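Side-chain contacts in transcriptional repressor PadR (Bacillus cereus, PDB 6JYI), which probably binds DNA as a winged helix-turn-helix transcription factor of the PadR-like family and represses transcription: residues L50-L53 and E54-G57; Y25-K28 and I29-D33. One frame throughout, in Å; residues are numbered along the deposited sequence.

Contact 1: L50-L53 and E54-G57; sequences LRQL and ENEG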
loop_
_atom_site.group_PDB
_atom_site.type_symbol
_atom_site.label_atom_id
_atom_site.label_comp_id
_atom_site.label_asym_id
_atom_site.label_seq_id
_atom_site.Cartn_x
_atom_site.Cartn_y
_atom_site.Cartn_z
ATOM N N LEU A 50 -12.830 -1.470 17.595
ATOM C CA LEU A 50 -13.269 -0.685 18.734
ATOM C C LEU A 50 -13.849 -1.599 19.827
ATOM O O LEU A 50 -13.476 -1.500 21.000
ATOM C CB LEU A 50 -14.297 0.365 18.298
ATOM C CG LEU A 50 -13.746 1.537 17.491
ATOM C CD1 LEU A 50 -14.862 2.303 16.767
ATOM C CD2 LEU A 50 -12.943 2.445 18.407
ATOM N N ARG A 51 -14.679 -2.555 19.434
ATOM C CA ARG A 51 -15.352 -3.439 20.397
ATOM C C ARG A 51 -14.313 -4.314 21.113
ATOM O O ARG A 51 -14.412 -4.549 22.314
ATOM C CB ARG A 51 -16.410 -4.305 19.691
ATOM C CG ARG A 51 -16.982 -5.477 20.527
ATOM C CD ARG A 51 -17.396 -5.135 21.995
ATOM N NE ARG A 51 -18.202 -3.919 22.156
ATOM C CZ ARG A 51 -19.461 -3.769 21.726
ATOM N NH1 ARG A 51 -20.078 -4.750 21.060
ATOM N NH2 ARG A 51 -20.107 -2.617 21.939
ATOM N N GLN A 52 -13.303 -4.762 20.380
ATOM C CA GLN A 52 -12.267 -5.610 20.965
ATOM C C GLN A 52 -11.406 -4.819 21.962
ATOM O O GLN A 52 -11.075 -5.298 23.073
ATOM C CB GLN A 52 -11.392 -6.214 19.874
ATOM C CG GLN A 52 -10.303 -7.198 20.425
ATOM C CD GLN A 52 -10.894 -8.314 21.262
ATOM O OE1 GLN A 52 -11.976 -8.832 20.954
ATOM N NE2 GLN A 52 -10.189 -8.705 22.336
ATOM N N LEU A 53 -11.067 -3.603 21.569
ATOM C CA LEU A 53 -10.260 -2.732 22.420
ATOM C C LEU A 53 -11.066 -2.411 23.691
ATOM O O LEU A 53 -10.507 -2.361 24.782
ATOM C CB LEU A 53 -9.843 -1.469 21.662
ATOM C CG LEU A 53 -8.811 -1.689 20.556
ATOM C CD1 LEU A 53 -8.701 -0.424 19.727
ATOM C CD2 LEU A 53 -7.403 -2.099 21.137
ATOM N N GLU A 54 -12.363 -2.233 23.569
ATOM C CA GLU A 54 -13.183 -1.969 24.756
ATOM C C GLU A 54 -13.230 -3.223 25.625
ATOM O O GLU A 54 -13.131 -3.164 26.852
ATOM C CB GLU A 54 -14.614 -1.704 24.377
ATOM C CG GLU A 54 -14.887 -0.467 23.593
ATOM C CD GLU A 54 -16.360 -0.447 23.217
ATOM O OE1 GLU A 54 -17.178 -0.272 24.141
ATOM O OE2 GLU A 54 -16.669 -0.674 22.024
ATOM N N ASN A 55 -13.425 -4.369 24.978
ATOM C CA ASN A 55 -13.505 -5.637 25.731
ATOM C C ASN A 55 -12.224 -5.873 26.537
ATOM O O ASN A 55 -12.257 -6.488 27.608
ATOM C CB ASN A 55 -13.712 -6.825 24.787
ATOM C CG ASN A 55 -15.128 -6.923 24.257
ATOM O OD1 ASN A 55 -15.420 -7.803 23.438
ATOM N ND2 ASN A 55 -16.017 -6.056 24.726
ATOM N N GLU A 56 -11.098 -5.445 25.999
ATOM C CA GLU A 56 -9.801 -5.619 26.694
ATOM C C GLU A 56 -9.448 -4.498 27.644
ATOM O O GLU A 56 -8.403 -4.554 28.278
ATOM C CB GLU A 56 -8.639 -5.722 25.703
ATOM C CG GLU A 56 -8.685 -6.904 24.776
ATOM C CD GLU A 56 -7.536 -6.887 23.787
ATOM O OE1 GLU A 56 -6.512 -6.221 24.069
ATOM O OE2 GLU A 56 -7.655 -7.533 22.730
ATOM N N GLY A 57 -10.240 -3.429 27.675
ATOM C CA GLY A 57 -9.950 -2.325 28.573
ATOM C C GLY A 57 -8.967 -1.296 28.050
ATOM O O GLY A 57 -8.467 -0.491 28.820
#

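Contact 2: Y25-K28 and I29-D33; sequences YDIK and IVFED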
loop_
_atom_site.group_PDB
_atom_site.type_symbol
_atom_site.label_atom_id
_atom_site.label_comp_id
_atom_site.label_asym_id
_atom_site.label_seq_id
_atom_site.Cartn_x
_atom_site.Cartn_y
_atom_site.Cartn_z
ATOM N N TYR A 25 -18.305 7.896 14.419
ATOM C CA TYR A 25 -18.483 8.649 13.179
ATOM C C TYR A 25 -17.145 9.288 12.771
ATOM O O TYR A 25 -16.658 9.134 11.641
ATOM C CB TYR A 25 -19.515 9.737 13.407
ATOM C CG TYR A 25 -19.821 10.631 12.237
ATOM C CD1 TYR A 25 -20.402 10.129 11.090
ATOM C CD2 TYR A 25 -19.585 11.997 12.305
ATOM C CE1 TYR A 25 -20.710 10.954 10.020
ATOM C CE2 TYR A 25 -19.896 12.836 11.247
ATOM C CZ TYR A 25 -20.461 12.312 10.111
ATOM O OH TYR A 25 -20.779 13.128 9.046
ATOM N N ASP A 26 -16.556 9.990 13.731
ATOM C CA ASP A 26 -15.331 10.711 13.483
ATOM C C ASP A 26 -14.122 9.796 13.184
ATOM O O ASP A 26 -13.318 10.112 12.300
ATOM C CB ASP A 26 -15.040 11.684 14.623
ATOM C CG ASP A 26 -15.772 13.048 14.450
ATOM O OD1 ASP A 26 -16.421 13.317 13.409
ATOM O OD2 ASP A 26 -15.651 13.887 15.331
ATOM N N ILE A 27 -14.012 8.674 13.885
ATOM C CA ILE A 27 -12.979 7.728 13.592
ATOM C C ILE A 27 -13.083 7.249 12.137
ATOM O O ILE A 27 -12.068 7.233 11.414
ATOM C CB ILE A 27 -13.037 6.524 14.547
ATOM C CG1 ILE A 27 -12.670 7.008 15.949
ATOM C CG2 ILE A 27 -12.099 5.437 14.062
ATOM C CD1 ILE A 27 -12.916 5.966 17.031
ATOM N N LYS A 28 -14.291 6.890 11.706
ATOM C CA LYS A 28 -14.499 6.492 10.331
ATOM C C LYS A 28 -14.096 7.585 9.315
ATOM O O LYS A 28 -13.483 7.303 8.286
ATOM C CB LYS A 28 -15.947 6.040 10.092
ATOM C CG LYS A 28 -16.183 4.593 10.605
ATOM C CD LYS A 28 -17.626 4.126 10.553
ATOM C CE LYS A 28 -18.159 4.035 9.180
ATOM N NZ LYS A 28 -19.530 3.475 9.161
ATOM N N ILE A 29 -14.465 8.825 9.578
ATOM C CA ILE A 29 -14.170 9.873 8.596
ATOM C C ILE A 29 -12.657 10.085 8.536
ATOM O O ILE A 29 -12.121 10.184 7.448
ATOM C CB ILE A 29 -14.923 11.178 8.864
ATOM C CG1 ILE A 29 -16.430 10.913 9.040
ATOM C CG2 ILE A 29 -14.722 12.162 7.690
ATOM C CD1 ILE A 29 -17.265 10.856 7.750
ATOM N N VAL A 30 -11.966 10.118 9.675
ATOM C CA VAL A 30 -10.488 10.284 9.642
ATOM C C VAL A 30 -9.847 9.154 8.856
ATOM O O VAL A 30 -8.936 9.368 8.064
ATOM C CB VAL A 30 -9.792 10.359 11.012
ATOM C CG1 VAL A 30 -8.320 10.846 10.777
ATOM C CG2 VAL A 30 -10.456 11.357 11.873
ATOM N N PHE A 31 -10.365 7.948 9.046
ATOM C CA PHE A 31 -9.908 6.807 8.271
ATOM C C PHE A 31 -10.091 7.001 6.762
ATOM O O PHE A 31 -9.171 6.738 5.983
ATOM C CB PHE A 31 -10.639 5.534 8.672
ATOM C CG PHE A 31 -9.798 4.561 9.424
ATOM C CD1 PHE A 31 -9.082 3.612 8.745
ATOM C CD2 PHE A 31 -9.706 4.621 10.799
ATOM C CE1 PHE A 31 -8.298 2.718 9.376
ATOM C CE2 PHE A 31 -8.909 3.703 11.485
ATOM C CZ PHE A 31 -8.204 2.737 10.759
ATOM N N GLU A 32 -11.264 7.444 6.345
ATOM C CA GLU A 32 -11.522 7.592 4.926
ATOM C C GLU A 32 -10.727 8.746 4.339
ATOM O O GLU A 32 -10.337 8.699 3.166
ATOM C CB GLU A 32 -12.985 7.903 4.635
ATOM C CG GLU A 32 -14.004 6.935 5.148
ATOM C CD GLU A 32 -15.430 7.502 5.019
ATOM O OE1 GLU A 32 -15.586 8.720 4.727
ATOM O OE2 GLU A 32 -16.392 6.728 5.221
ATOM N N ASP A 33 -10.549 9.797 5.131
ATOM C CA ASP A 33 -9.945 11.034 4.645
ATOM C C ASP A 33 -8.417 10.940 4.543
ATOM O O ASP A 33 -7.821 11.473 3.600
ATOM C CB ASP A 33 -10.275 12.206 5.600
ATOM C CG ASP A 33 -11.686 12.778 5.411
ATOM O OD1 ASP A 33 -12.430 12.414 4.454
ATOM O OD2 ASP A 33 -12.039 13.633 6.261
#

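Contact 1: L50-L53 and E54-G57
E54 meets R51 on the outer side of the last turns of helix 46-55, and its side chain is the one most engaged in this contact. Its CG sits beside the backbone N (chi1 -66°), which lays that carbon against the carbonyl oxygen of the preceding turn, E54 CG to L50 O 3.1 Å. Beyond CG the chain is extended and carries the carboxylate back along the helix toward R51. There E54 OE2 and R51 NE stand 3.6 Å apart in a loose salt bridge. The arginine bends at chi2 and chi3, which brings R51 CD to 3.2 Å from N55 ND2; CD makes this contact, and the amide, its plane 18° from that of the guanidinium, approaches obliquely.

One position on, Q52 reaches E56 with a far better defined bond. From Q52 NE2 to E56 OE2 is 2.8 Å, the N-H...O angle is 172°, and the acceptor lies in the amide plane and offers its anti lone pair. The other carboxylate oxygen, E56 OE1, forms a salt bridge with R10 of helix 8-19. L53, on the inner side, packs against V13 and I59.

G57, the first residue to leave helical backbone angles, has positive phi and forms a Schellman motif, with G57 N bonded to E54 O at 3.0 Å. Helix 46-55 holds the recognition-helix position of a winged helix-turn-helix, consistent with DNA binding, and this turn leads into wing strand 59-64. Q52 on OE2 and R10 on OE1 grip both E56 oxygens and probably limit carboxylate rotation, whereas the long R51-E54 pair is mainly electrostatic and probably fixes neither group firmly.

Contact 2: Y25-K28 and I29-D33
I29 lies over the ring of Y25, one turn earlier on helix 24-35. Its CB stands 3.9 Å from Y25 O, the oxygen that accepts the backbone N-H of I29. Placed beside the backbone N (chi1 -51°), I29 CG1 comes closer, 3.2 Å from Y25 O. This carbon also faces the Y25 ring, 4.3 Å above its plane and over the centre. At the tip, I29 CD1 turns along the ring and meets Y25 CE1 at 4.1 Å. The tyrosine makes this possible by holding CG anti to its own backbone N (chi1 179°), which swings the ring alongside the following turn. W142 of helix 114-142 adds a further neighbour to I29.

On another side of the helix, I27 and F31 run side by side in the same direction, and I27 CG2 touches F31 CD2 at 4.1 Å. The phenyl ring presents its edge to the carbonyl oxygen of I27, with F31 CD2 3.6 Å from I27 O and close to the ring plane. Both side chains face I46 of helix 46-55, which with helix 24-35 makes up the helix-turn-helix. V30 CG2 leans on D26 O at 3.2 Å, and V30 also packs on Y107 of the second subunit.

Between the turns, side chain meets side chain carbon to carbon, in dispersion contacts. K28 NZ and E32 OE2 are 6.0 Å apart and not in contact, so any attraction between them is probably weak. The directional part comes from the i to i+4 backbone bonds.

In the fold
Both contacts are helical turns of the PadR-like region, on helices that follow each other in the chain, and their centres lie about 19 Å apart. The helices meet directly where L50 CD2 packs on I27 CD1 at 3.8 Å. Each contact is partly buried, but contact 2 lies nearer the middle of the chain, wedged among helices 8-19, 46-55 and 114-142 and within reach of the second subunit, and its side chains meet through hydrocarbon. Contact 1 lies farther out, at the end of its helix and beside the two-stranded wing, and its outer side is polar and charged. Helix 8-19 is a shared neighbour of both.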